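Local coordinates for glycoside transferase (Listeria monocytogenes, PDB 6R2M), which is a monomeric extracellular glycoside hydrolase that probably acts on exopolysaccharide, at residues Glu71-Leu76 against Pro120-Met125; Leu268-Asn273 against Glu308-Lys313; Met291-Pro296 against Phe302-Lys307. All blocks are in the same frame, centred on the assembly; numbering follows the deposited sequence.

In the fold
Interactions 2 and 3 lie 14 Å apart, centre to centre, and share helix 301-312. Interaction 3 holds the first turns of this helix to the loop that leads into it, whereas interaction 2 ties its last turns to helix 262-274, so the shorter connection falls within the longer one. Interaction 1 joins two earlier helices, 66-79 and 120-136, at another part of the mostly helical chain. Its centre is 25 Å from that of interaction 2 and 26 Å from that of interaction 3, with nearest atoms about 12 and 10 Å apart. Helix 50-62 is a common neighbour: side chains of segments 71-76, 308-313 and 302-307 all touch it.

Interaction 1 of 3, residues Glu71-Leu76 against Pro120-Met125; sequences EQVSHL and PSYKKM
Two helices of the helical body, 66-79 and 120-136, face each other here through Val73, Leu76, Tyr122 and Met125. The axes of segments 71-76 and 120-125 run in roughly the same direction, at 32°, and approach to 13.2 Å. Side chains must therefore bridge a wide gap, and the long, flexible Met125 suits that task. Its CG stands anti to the backbone N (chi1 178°) and the rest of the chain is extended, sending the thioether straight across. There it meets Val73 tip to tip, Met125 SD lying 4.0 Å from Val73 CG1. The terminal methyl, Met125 CE, continues to Leu76 CD2, also at 4.0 Å, so one methionine touches two residues a helical turn apart. The other branch of the valine is used as well: Val73 CG2 approaches Tyr122 CE1 at 3.9 Å, meeting the ring obliquely. Branching at CB thus lets Val73 fill the place between tyrosine and methionine.

Tyr122 also belongs to an aromatic group, with edge-to-face partners in Phe69 and Phe119, while its hydroxyl is bonded to Gln70, on the same helix as Val73. Ile106 of helix 100-116 touches Leu76, and Ile81 touches both Leu76 and Met125. Between the two segments themselves the contact is wholly apolar, so its hold comes from dispersion and the burial of hydrocarbon and sulfur, with direction supplied by the shapes of the side chains.

Interaction 2 of 3, residues Leu268-Asn273 against Glu308-Lys313; sequences LTQYFN and EITLKK
Between segments 268-273 and 308-313, on helices 262-274 and 301-312, the nearest CA atoms are those of Gln270 and Thr310, 7.2 Å apart, and Lys313 then leaves helical conformation (psi 156°). The small or slender residues that meet, two threonines and the end of one glutamine, are consistent with so close an approach.

The polar link is a hydrogen bond from Gln270 NE2 to Thr310 OG1, 2.7 Å long and with an angle of 150° at the hydrogen. The hydroxyl lies nearly in the amide plane of the glutamine, only 11° out of it, as suits the planar N-H. Beyond CG the glutamine chain is extended, which carries its amide to the threonine although the residue does not start out directed at it. Thr310 OG1 has a second bond, to the carbonyl oxygen of Asn306 one turn earlier. As that oxygen can only accept, the hydroxyl gives its proton there and uses its oxygen to receive the amide. A threonine, both donor and acceptor, fits this buried position well.

The methyl branch does the apolar work. With CG2 anti to the backbone N, Thr310 turns this methyl to Thr269 CG2, 4.1 Å away. Thr269 OG1 takes no part in that touch; it is bonded to Tyr265 O in its own helix and to the hydroxyl of Thr284.

Thr284 belongs to helix 278-290, which also meets Thr310 through Leu288 and so lines one flank of the junction. Met217 of helix 209-223 touches Gln270, while helix 50-62 lies against Ile309, placing the pair within a surrounding group of helices.

Interaction 3 of 3, residues Met291-Pro296 against Phe302-Lys307; sequences MDTSNP and FDYINK
Lys307 reaches out of helix 301-312 with every side-chain torsion near 180° and gives its ammonium group to a backbone carbonyl: Lys307 NZ is hydrogen-bonded to Met291 O at 2.7 Å. The donor lies in the carbonyl plane, at a C=O...N angle of 158°. A second bond runs to Glu289 O, so the positive charge sits where helix 278-290 ends, a position its dipole would be expected to favour.

Along the way the aliphatic stem passes Thr293, Lys307 CD lying 3.7 Å from Thr293 CG2. The threonine hydroxyl, held between backbone N and carbonyl carbon (chi1 56°), donates to a water 2.6 Å from Thr293 OG1; that water in turn donates to Tyr304 O. Thr293 O meets the edge of the Tyr304 ring, 3.7 Å from Tyr304 CD1.

The loop from helix 278-290 to helix 301-312 contains an Asx turn, in which Asp292 OD1 accepts from Ser294 N at 2.9 Å and also from the Ser294 hydroxyl, on its syn lone pair. Within the helix, Asn306 ND2 bonds to Phe302 O while lying 3.3 Å above the centre of the Phe302 ring. Tyr304 packs on helix 21-29 through Val22 and Val26, and its ring meets that of Tyr25.

Interaction 1 of 3, residues Glu71-Leu76 against Pro120-Met125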
loop_
_atom_site.group_PDB
_atom_site.type_symbol
_atom_site.label_atom_id
_atom_site.label_comp_id
_atom_site.label_asym_id
_atom_site.label_seq_id
_atom_site.Cartn_x
_atom_site.Cartn_y
_atom_site.Cartn_z
ATOM N N GLU A 71 -4.694 -6.589 18.866
ATOM C CA GLU A 71 -3.393 -6.265 19.445
ATOM C C GLU A 71 -2.707 -5.183 18.632
ATOM O O GLU A 71 -2.097 -4.264 19.196
ATOM C CB GLU A 71 -2.509 -7.512 19.526
ATOM C CG GLU A 71 -2.892 -8.411 20.687
ATOM C CD GLU A 71 -2.330 -9.797 20.553
ATOM O OE1 GLU A 71 -1.649 -10.067 19.546
ATOM O OE2 GLU A 71 -2.588 -10.622 21.458
ATOM N N GLN A 72 -2.838 -5.252 17.303
ATOM C CA GLN A 72 -2.281 -4.219 16.442
ATOM C C GLN A 72 -3.015 -2.895 16.607
ATOM O O GLN A 72 -2.376 -1.842 16.613
ATOM C CB GLN A 72 -2.315 -4.675 14.982
ATOM C CG GLN A 72 -1.411 -5.889 14.753
ATOM C CD GLN A 72 0.006 -5.635 15.247
ATOM O OE1 GLN A 72 0.666 -4.702 14.804
ATOM N NE2 GLN A 72 0.483 -6.480 16.160
ATOM N N VAL A 73 -4.349 -2.923 16.732
ATOM C CA VAL A 73 -5.086 -1.671 16.942
ATOM C C VAL A 73 -4.601 -0.989 18.217
ATOM O O VAL A 73 -4.469 0.240 18.265
ATOM C CB VAL A 73 -6.610 -1.912 16.978
ATOM C CG1 VAL A 73 -7.362 -0.629 17.344
ATOM C CG2 VAL A 73 -7.096 -2.413 15.646
ATOM N N SER A 74 -4.308 -1.776 19.255
ATOM C CA SER A 74 -3.799 -1.211 20.503
ATOM C C SER A 74 -2.441 -0.557 20.304
ATOM O O SER A 74 -2.200 0.543 20.814
ATOM C CB SER A 74 -3.721 -2.289 21.581
ATOM O OG SER A 74 -5.017 -2.590 22.067
ATOM N N HIS A 75 -1.538 -1.220 19.573
ATOM C CA HIS A 75 -0.242 -0.601 19.287
ATOM C C HIS A 75 -0.414 0.649 18.444
ATOM O O HIS A 75 0.307 1.639 18.622
ATOM C CB HIS A 75 0.685 -1.583 18.561
ATOM C CG HIS A 75 1.190 -2.697 19.421
ATOM N ND1 HIS A 75 1.818 -2.486 20.627
ATOM C CD2 HIS A 75 1.162 -4.040 19.241
ATOM C CE1 HIS A 75 2.145 -3.652 21.161
ATOM N NE2 HIS A 75 1.758 -4.611 20.340
ATOM N N LEU A 76 -1.345 0.612 17.495
ATOM C CA LEU A 76 -1.637 1.796 16.698
ATOM C C LEU A 76 -2.083 2.958 17.580
ATOM O O LEU A 76 -1.599 4.087 17.433
ATOM C CB LEU A 76 -2.705 1.455 15.658
ATOM C CG LEU A 76 -2.988 2.512 14.600
ATOM C CD1 LEU A 76 -1.807 2.599 13.635
ATOM C CD2 LEU A 76 -4.288 2.166 13.868
ATOM N N PRO A 120 -18.477 -2.929 15.535
ATOM C CA PRO A 120 -18.754 -1.609 14.943
ATOM C C PRO A 120 -17.773 -0.527 15.346
ATOM O O PRO A 120 -17.592 0.438 14.590
ATOM C CB PRO A 120 -20.170 -1.291 15.450
ATOM C CG PRO A 120 -20.794 -2.627 15.677
ATOM C CD PRO A 120 -19.669 -3.511 16.181
ATOM N N SER A 121 -17.128 -0.630 16.507
ATOM C CA SER A 121 -16.257 0.475 16.898
ATOM C C SER A 121 -15.050 0.626 15.972
ATOM O O SER A 121 -14.510 1.731 15.863
ATOM C CB SER A 121 -15.815 0.338 18.359
ATOM O OG SER A 121 -15.055 -0.827 18.581
ATOM N N TYR A 122 -14.634 -0.431 15.266
ATOM C CA TYR A 122 -13.593 -0.243 14.254
ATOM C C TYR A 122 -14.080 0.686 13.143
ATOM O O TYR A 122 -13.318 1.496 12.606
ATOM C CB TYR A 122 -13.171 -1.589 13.648
ATOM C CG TYR A 122 -12.393 -2.517 14.559
ATOM C CD1 TYR A 122 -11.645 -2.040 15.631
ATOM C CD2 TYR A 122 -12.399 -3.884 14.323
ATOM C CE1 TYR A 122 -10.926 -2.917 16.448
ATOM C CE2 TYR A 122 -11.695 -4.753 15.117
ATOM C CZ TYR A 122 -10.960 -4.272 16.173
ATOM O OH TYR A 122 -10.280 -5.166 16.961
ATOM N N LYS A 123 -15.345 0.579 12.782
ATOM C CA LYS A 123 -15.871 1.423 11.687
ATOM C C LYS A 123 -15.904 2.878 12.149
ATOM O O LYS A 123 -15.584 3.720 11.388
ATOM C CB LYS A 123 -17.306 1.008 11.331
ATOM C CG LYS A 123 -18.025 1.855 10.286
ATOM C CD LYS A 123 -19.240 1.143 9.804
ATOM C CE LYS A 123 -19.687 1.525 8.409
ATOM N NZ LYS A 123 -20.196 2.912 8.479
ATOM N N LYS A 124 -16.327 3.090 13.391
ATOM C CA LYS A 124 -16.411 4.465 13.872
ATOM C C LYS A 124 -15.029 5.070 14.054
ATOM O O LYS A 124 -14.848 6.277 13.834
ATOM C CB LYS A 124 -17.204 4.537 15.181
ATOM C CG LYS A 124 -18.558 3.842 15.137
ATOM C CD LYS A 124 -19.346 4.165 13.882
ATOM C CE LYS A 124 -20.697 3.431 13.868
ATOM N NZ LYS A 124 -21.606 3.940 12.786
ATOM N N MET A 125 -14.053 4.243 14.437
ATOM C CA MET A 125 -12.670 4.694 14.510
ATOM C C MET A 125 -12.166 5.120 13.139
ATOM O O MET A 125 -11.544 6.177 13.000
ATOM C CB MET A 125 -11.793 3.581 15.089
ATOM C CG MET A 125 -10.331 3.930 15.173
ATOM S SD MET A 125 -9.427 2.556 15.950
ATOM C CE MET A 125 -7.737 3.080 15.757
#

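Interaction 2 of 3, residues Leu268-Asn273 against Glu308-Lys313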
loop_
_atom_site.group_PDB
_atom_site.type_symbol
_atom_site.label_atom_id
_atom_site.label_comp_id
_atom_site.label_asym_id
_atom_site.label_seq_id
_atom_site.Cartn_x
_atom_site.Cartn_y
_atom_site.Cartn_z
ATOM N N LEU A 268 1.805 -6.483 -9.698
ATOM C CA LEU A 268 1.491 -6.938 -11.055
ATOM C C LEU A 268 0.434 -8.032 -11.045
ATOM O O LEU A 268 -0.470 -8.041 -11.889
ATOM C CB LEU A 268 2.746 -7.457 -11.745
ATOM C CG LEU A 268 3.640 -6.421 -12.386
ATOM C CD1 LEU A 268 4.975 -7.064 -12.683
ATOM C CD2 LEU A 268 2.976 -5.933 -13.672
ATOM N N THR A 269 0.561 -8.992 -10.129
ATOM C CA THR A 269 -0.414 -10.064 -10.036
ATOM C C THR A 269 -1.802 -9.506 -9.745
ATOM O O THR A 269 -2.777 -9.872 -10.412
ATOM C CB THR A 269 0.047 -11.055 -8.971
ATOM O OG1 THR A 269 1.303 -11.606 -9.397
ATOM C CG2 THR A 269 -0.968 -12.170 -8.783
ATOM N N GLN A 270 -1.893 -8.568 -8.790
ATOM C CA GLN A 270 -3.161 -7.902 -8.495
ATOM C C GLN A 270 -3.691 -7.142 -9.706
ATOM O O GLN A 270 -4.889 -7.192 -10.006
ATOM C CB GLN A 270 -2.997 -6.932 -7.324
ATOM C CG GLN A 270 -2.578 -7.597 -6.037
ATOM C CD GLN A 270 -2.233 -6.589 -4.949
ATOM O OE1 GLN A 270 -2.768 -5.484 -4.915
ATOM N NE2 GLN A 270 -1.323 -6.967 -4.061
ATOM N N TYR A 271 -2.806 -6.438 -10.409
ATOM C CA TYR A 271 -3.208 -5.621 -11.549
ATOM C C TYR A 271 -3.718 -6.485 -12.698
ATOM O O TYR A 271 -4.764 -6.195 -13.302
ATOM C CB TYR A 271 -2.010 -4.774 -11.986
ATOM C CG TYR A 271 -2.121 -4.100 -13.344
ATOM C CD1 TYR A 271 -2.691 -2.838 -13.460
ATOM C CD2 TYR A 271 -1.621 -4.714 -14.493
ATOM C CE1 TYR A 271 -2.759 -2.199 -14.680
ATOM C CE2 TYR A 271 -1.696 -4.089 -15.724
ATOM C CZ TYR A 271 -2.269 -2.838 -15.808
ATOM O OH TYR A 271 -2.341 -2.228 -17.037
ATOM N N PHE A 272 -2.995 -7.561 -13.017
ATOM C CA PHE A 272 -3.432 -8.409 -14.116
ATOM C C PHE A 272 -4.741 -9.105 -13.776
ATOM O O PHE A 272 -5.606 -9.252 -14.639
ATOM C CB PHE A 272 -2.331 -9.420 -14.457
ATOM C CG PHE A 272 -1.203 -8.833 -15.250
ATOM C CD1 PHE A 272 -1.456 -7.917 -16.263
ATOM C CD2 PHE A 272 0.117 -9.191 -14.985
ATOM C CE1 PHE A 272 -0.405 -7.388 -17.011
ATOM C CE2 PHE A 272 1.156 -8.665 -15.732
ATOM C CZ PHE A 272 0.896 -7.756 -16.739
ATOM N N ASN A 273 -4.950 -9.456 -12.511
ATOM C CA ASN A 273 -6.214 -10.094 -12.163
ATOM C C ASN A 273 -7.370 -9.091 -12.152
ATOM O O ASN A 273 -8.488 -9.429 -12.557
ATOM C CB ASN A 273 -6.051 -10.835 -10.843
ATOM C CG ASN A 273 -5.137 -12.050 -10.991
ATOM O OD1 ASN A 273 -5.077 -12.660 -12.064
ATOM N ND2 ASN A 273 -4.416 -12.393 -9.935
ATOM N N GLU A 308 2.797 -12.183 1.185
ATOM C CA GLU A 308 1.856 -13.011 1.936
ATOM C C GLU A 308 0.415 -12.607 1.652
ATOM O O GLU A 308 -0.446 -13.472 1.473
ATOM C CB GLU A 308 2.139 -12.935 3.432
ATOM C CG GLU A 308 3.493 -13.504 3.826
ATOM C CD GLU A 308 3.691 -14.943 3.386
ATOM O OE1 GLU A 308 2.711 -15.716 3.368
ATOM O OE2 GLU A 308 4.847 -15.303 3.072
ATOM N N ILE A 309 0.130 -11.298 1.611
ATOM C CA ILE A 309 -1.238 -10.858 1.332
ATOM C C ILE A 309 -1.680 -11.314 -0.050
ATOM O O ILE A 309 -2.782 -11.847 -0.225
ATOM C CB ILE A 309 -1.351 -9.333 1.452
ATOM C CG1 ILE A 309 -1.130 -8.887 2.896
ATOM C CG2 ILE A 309 -2.735 -8.854 0.926
ATOM C CD1 ILE A 309 -0.978 -7.397 3.031
ATOM N N THR A 310 -0.830 -11.096 -1.059
ATOM C CA THR A 310 -1.244 -11.371 -2.436
ATOM C C THR A 310 -1.434 -12.865 -2.672
ATOM O O THR A 310 -2.347 -13.274 -3.398
ATOM C CB THR A 310 -0.224 -10.774 -3.415
ATOM O OG1 THR A 310 -0.254 -9.347 -3.326
ATOM C CG2 THR A 310 -0.521 -11.185 -4.850
ATOM N N LEU A 311 -0.603 -13.704 -2.060
ATOM C CA LEU A 311 -0.788 -15.138 -2.242
ATOM C C LEU A 311 -1.989 -15.673 -1.469
ATOM O O LEU A 311 -2.469 -16.769 -1.775
ATOM C CB LEU A 311 0.484 -15.881 -1.846
ATOM C CG LEU A 311 1.643 -15.676 -2.834
ATOM C CD1 LEU A 311 2.847 -16.489 -2.395
ATOM C CD2 LEU A 311 1.227 -16.045 -4.254
ATOM N N LYS A 312 -2.503 -14.922 -0.494
ATOM C CA LYS A 312 -3.714 -15.342 0.201
ATOM C C LYS A 312 -4.984 -14.774 -0.412
ATOM O O LYS A 312 -6.055 -15.373 -0.248
ATOM C CB LYS A 312 -3.651 -14.932 1.672
ATOM C CG LYS A 312 -2.767 -15.836 2.492
ATOM C CD LYS A 312 -3.521 -16.531 3.615
ATOM C CE LYS A 312 -2.581 -17.420 4.409
ATOM N NZ LYS A 312 -1.205 -16.852 4.473
ATOM N N LYS A 313 -4.904 -13.637 -1.099
ATOM C CA LYS A 313 -6.103 -13.033 -1.658
ATOM C C LYS A 313 -6.657 -13.897 -2.787
ATOM O O LYS A 313 -5.942 -14.676 -3.421
ATOM C CB LYS A 313 -5.823 -11.618 -2.172
ATOM C CG LYS A 313 -5.460 -10.607 -1.100
ATOM C CD LYS A 313 -6.627 -10.312 -0.168
ATOM C CE LYS A 313 -7.614 -9.349 -0.796
ATOM N NZ LYS A 313 -6.956 -8.075 -1.198
#

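Interaction 3 of 3, residues Met291-Pro296 against Phe302-Lys307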
loop_
_atom_site.group_PDB
_atom_site.type_symbol
_atom_site.label_atom_id
_atom_site.label_comp_id
_atom_site.label_asym_id
_atom_site.label_seq_id
_atom_site.Cartn_x
_atom_site.Cartn_y
_atom_site.Cartn_z
ATOM N N MET A 291 10.454 -15.232 -5.940
ATOM C CA MET A 291 11.189 -14.308 -5.084
ATOM C C MET A 291 11.331 -14.865 -3.681
ATOM O O MET A 291 10.403 -15.465 -3.135
ATOM C CB MET A 291 10.475 -12.951 -5.040
ATOM C CG MET A 291 10.240 -12.358 -6.429
ATOM S SD MET A 291 11.745 -11.892 -7.318
ATOM C CE MET A 291 12.258 -13.359 -8.102
ATOM N N ASP A 292 12.496 -14.638 -3.088
ATOM C CA ASP A 292 12.827 -15.162 -1.767
ATOM C C ASP A 292 12.600 -14.063 -0.736
ATOM O O ASP A 292 13.315 -13.056 -0.718
ATOM C CB ASP A 292 14.270 -15.666 -1.744
ATOM C CG ASP A 292 14.663 -16.266 -0.407
ATOM O OD1 ASP A 292 13.782 -16.439 0.468
ATOM O OD2 ASP A 292 15.863 -16.587 -0.240
ATOM N N THR A 293 11.591 -14.246 0.113
ATOM C CA THR A 293 11.308 -13.294 1.180
ATOM C C THR A 293 11.690 -13.838 2.557
ATOM O O THR A 293 11.192 -13.335 3.567
ATOM C CB THR A 293 9.825 -12.892 1.179
ATOM O OG1 THR A 293 8.996 -14.059 1.289
ATOM C CG2 THR A 293 9.454 -12.123 -0.088
ATOM N N SER A 294 12.554 -14.861 2.625
ATOM C CA SER A 294 12.743 -15.604 3.868
ATOM C C SER A 294 13.869 -15.072 4.752
ATOM O O SER A 294 14.004 -15.538 5.891
ATOM C CB SER A 294 12.996 -17.087 3.570
ATOM O OG SER A 294 14.214 -17.280 2.873
ATOM N N ASN A 295 14.660 -14.121 4.268
ATOM C CA ASN A 295 15.704 -13.510 5.078
ATOM C C ASN A 295 15.166 -12.205 5.643
ATOM O O ASN A 295 15.038 -11.228 4.890
ATOM C CB ASN A 295 16.962 -13.254 4.242
ATOM C CG ASN A 295 18.101 -12.660 5.057
ATOM O OD1 ASN A 295 17.883 -12.006 6.075
ATOM N ND2 ASN A 295 19.325 -12.875 4.600
ATOM N N PRO A 296 14.849 -12.126 6.941
ATOM C CA PRO A 296 14.237 -10.901 7.473
ATOM C C PRO A 296 15.233 -9.782 7.689
ATOM O O PRO A 296 14.810 -8.641 7.922
ATOM C CB PRO A 296 13.626 -11.366 8.798
ATOM C CG PRO A 296 14.550 -12.460 9.246
ATOM C CD PRO A 296 15.040 -13.152 7.978
ATOM N N PHE A 302 7.746 -4.618 3.846
ATOM C CA PHE A 302 6.839 -4.313 2.737
ATOM C C PHE A 302 6.828 -5.430 1.705
ATOM O O PHE A 302 5.762 -5.824 1.221
ATOM C CB PHE A 302 7.248 -3.005 2.067
ATOM C CG PHE A 302 6.239 -2.459 1.078
ATOM C CD1 PHE A 302 5.135 -1.732 1.511
ATOM C CD2 PHE A 302 6.443 -2.595 -0.295
ATOM C CE1 PHE A 302 4.239 -1.173 0.588
ATOM C CE2 PHE A 302 5.555 -2.050 -1.203
ATOM C CZ PHE A 302 4.455 -1.334 -0.768
ATOM N N ASP A 303 8.010 -5.964 1.365
ATOM C CA ASP A 303 8.075 -7.064 0.405
ATOM C C ASP A 303 7.535 -8.350 1.013
ATOM O O ASP A 303 6.737 -9.061 0.387
ATOM C CB ASP A 303 9.519 -7.270 -0.063
ATOM C CG ASP A 303 9.997 -6.180 -0.994
ATOM O OD1 ASP A 303 9.256 -5.816 -1.923
ATOM O OD2 ASP A 303 11.126 -5.684 -0.789
ATOM N N TYR A 304 7.952 -8.657 2.240
ATOM C CA TYR A 304 7.508 -9.879 2.893
ATOM C C TYR A 304 5.988 -9.924 2.971
ATOM O O TYR A 304 5.359 -10.904 2.561
ATOM C CB TYR A 304 8.123 -9.972 4.291
ATOM C CG TYR A 304 7.518 -11.083 5.115
ATOM C CD1 TYR A 304 7.939 -12.398 4.952
ATOM C CD2 TYR A 304 6.494 -10.831 6.014
ATOM C CE1 TYR A 304 7.360 -13.422 5.675
ATOM C CE2 TYR A 304 5.918 -11.848 6.746
ATOM C CZ TYR A 304 6.356 -13.135 6.575
ATOM O OH TYR A 304 5.754 -14.131 7.323
ATOM N N ILE A 305 5.377 -8.846 3.466
ATOM C CA ILE A 305 3.963 -8.936 3.802
ATOM C C ILE A 305 3.087 -8.783 2.564
ATOM O O ILE A 305 1.995 -9.354 2.509
ATOM C CB ILE A 305 3.595 -7.908 4.889
ATOM C CG1 ILE A 305 2.248 -8.262 5.528
ATOM C CG2 ILE A 305 3.600 -6.463 4.356
ATOM C CD1 ILE A 305 2.300 -9.518 6.411
ATOM N N ASN A 306 3.524 -8.021 1.552
ATOM C CA ASN A 306 2.723 -7.948 0.335
ATOM C C ASN A 306 2.749 -9.264 -0.428
ATOM O O ASN A 306 1.750 -9.620 -1.068
ATOM C CB ASN A 306 3.193 -6.801 -0.558
ATOM C CG ASN A 306 2.534 -5.475 -0.192
ATOM O OD1 ASN A 306 1.332 -5.321 -0.334
ATOM N ND2 ASN A 306 3.322 -4.524 0.289
ATOM N N LYS A 307 3.847 -10.021 -0.341
ATOM C CA LYS A 307 3.809 -11.361 -0.905
ATOM C C LYS A 307 2.793 -12.227 -0.157
ATOM O O LYS A 307 1.966 -12.890 -0.794
ATOM C CB LYS A 307 5.210 -11.991 -0.900
ATOM C CG LYS A 307 5.214 -13.440 -1.355
ATOM C CD LYS A 307 6.616 -13.946 -1.616
ATOM C CE LYS A 307 6.569 -15.389 -2.074
ATOM N NZ LYS A 307 7.900 -15.982 -2.390
HETATM O O HOH W 1 6.510 -13.435 1.916
#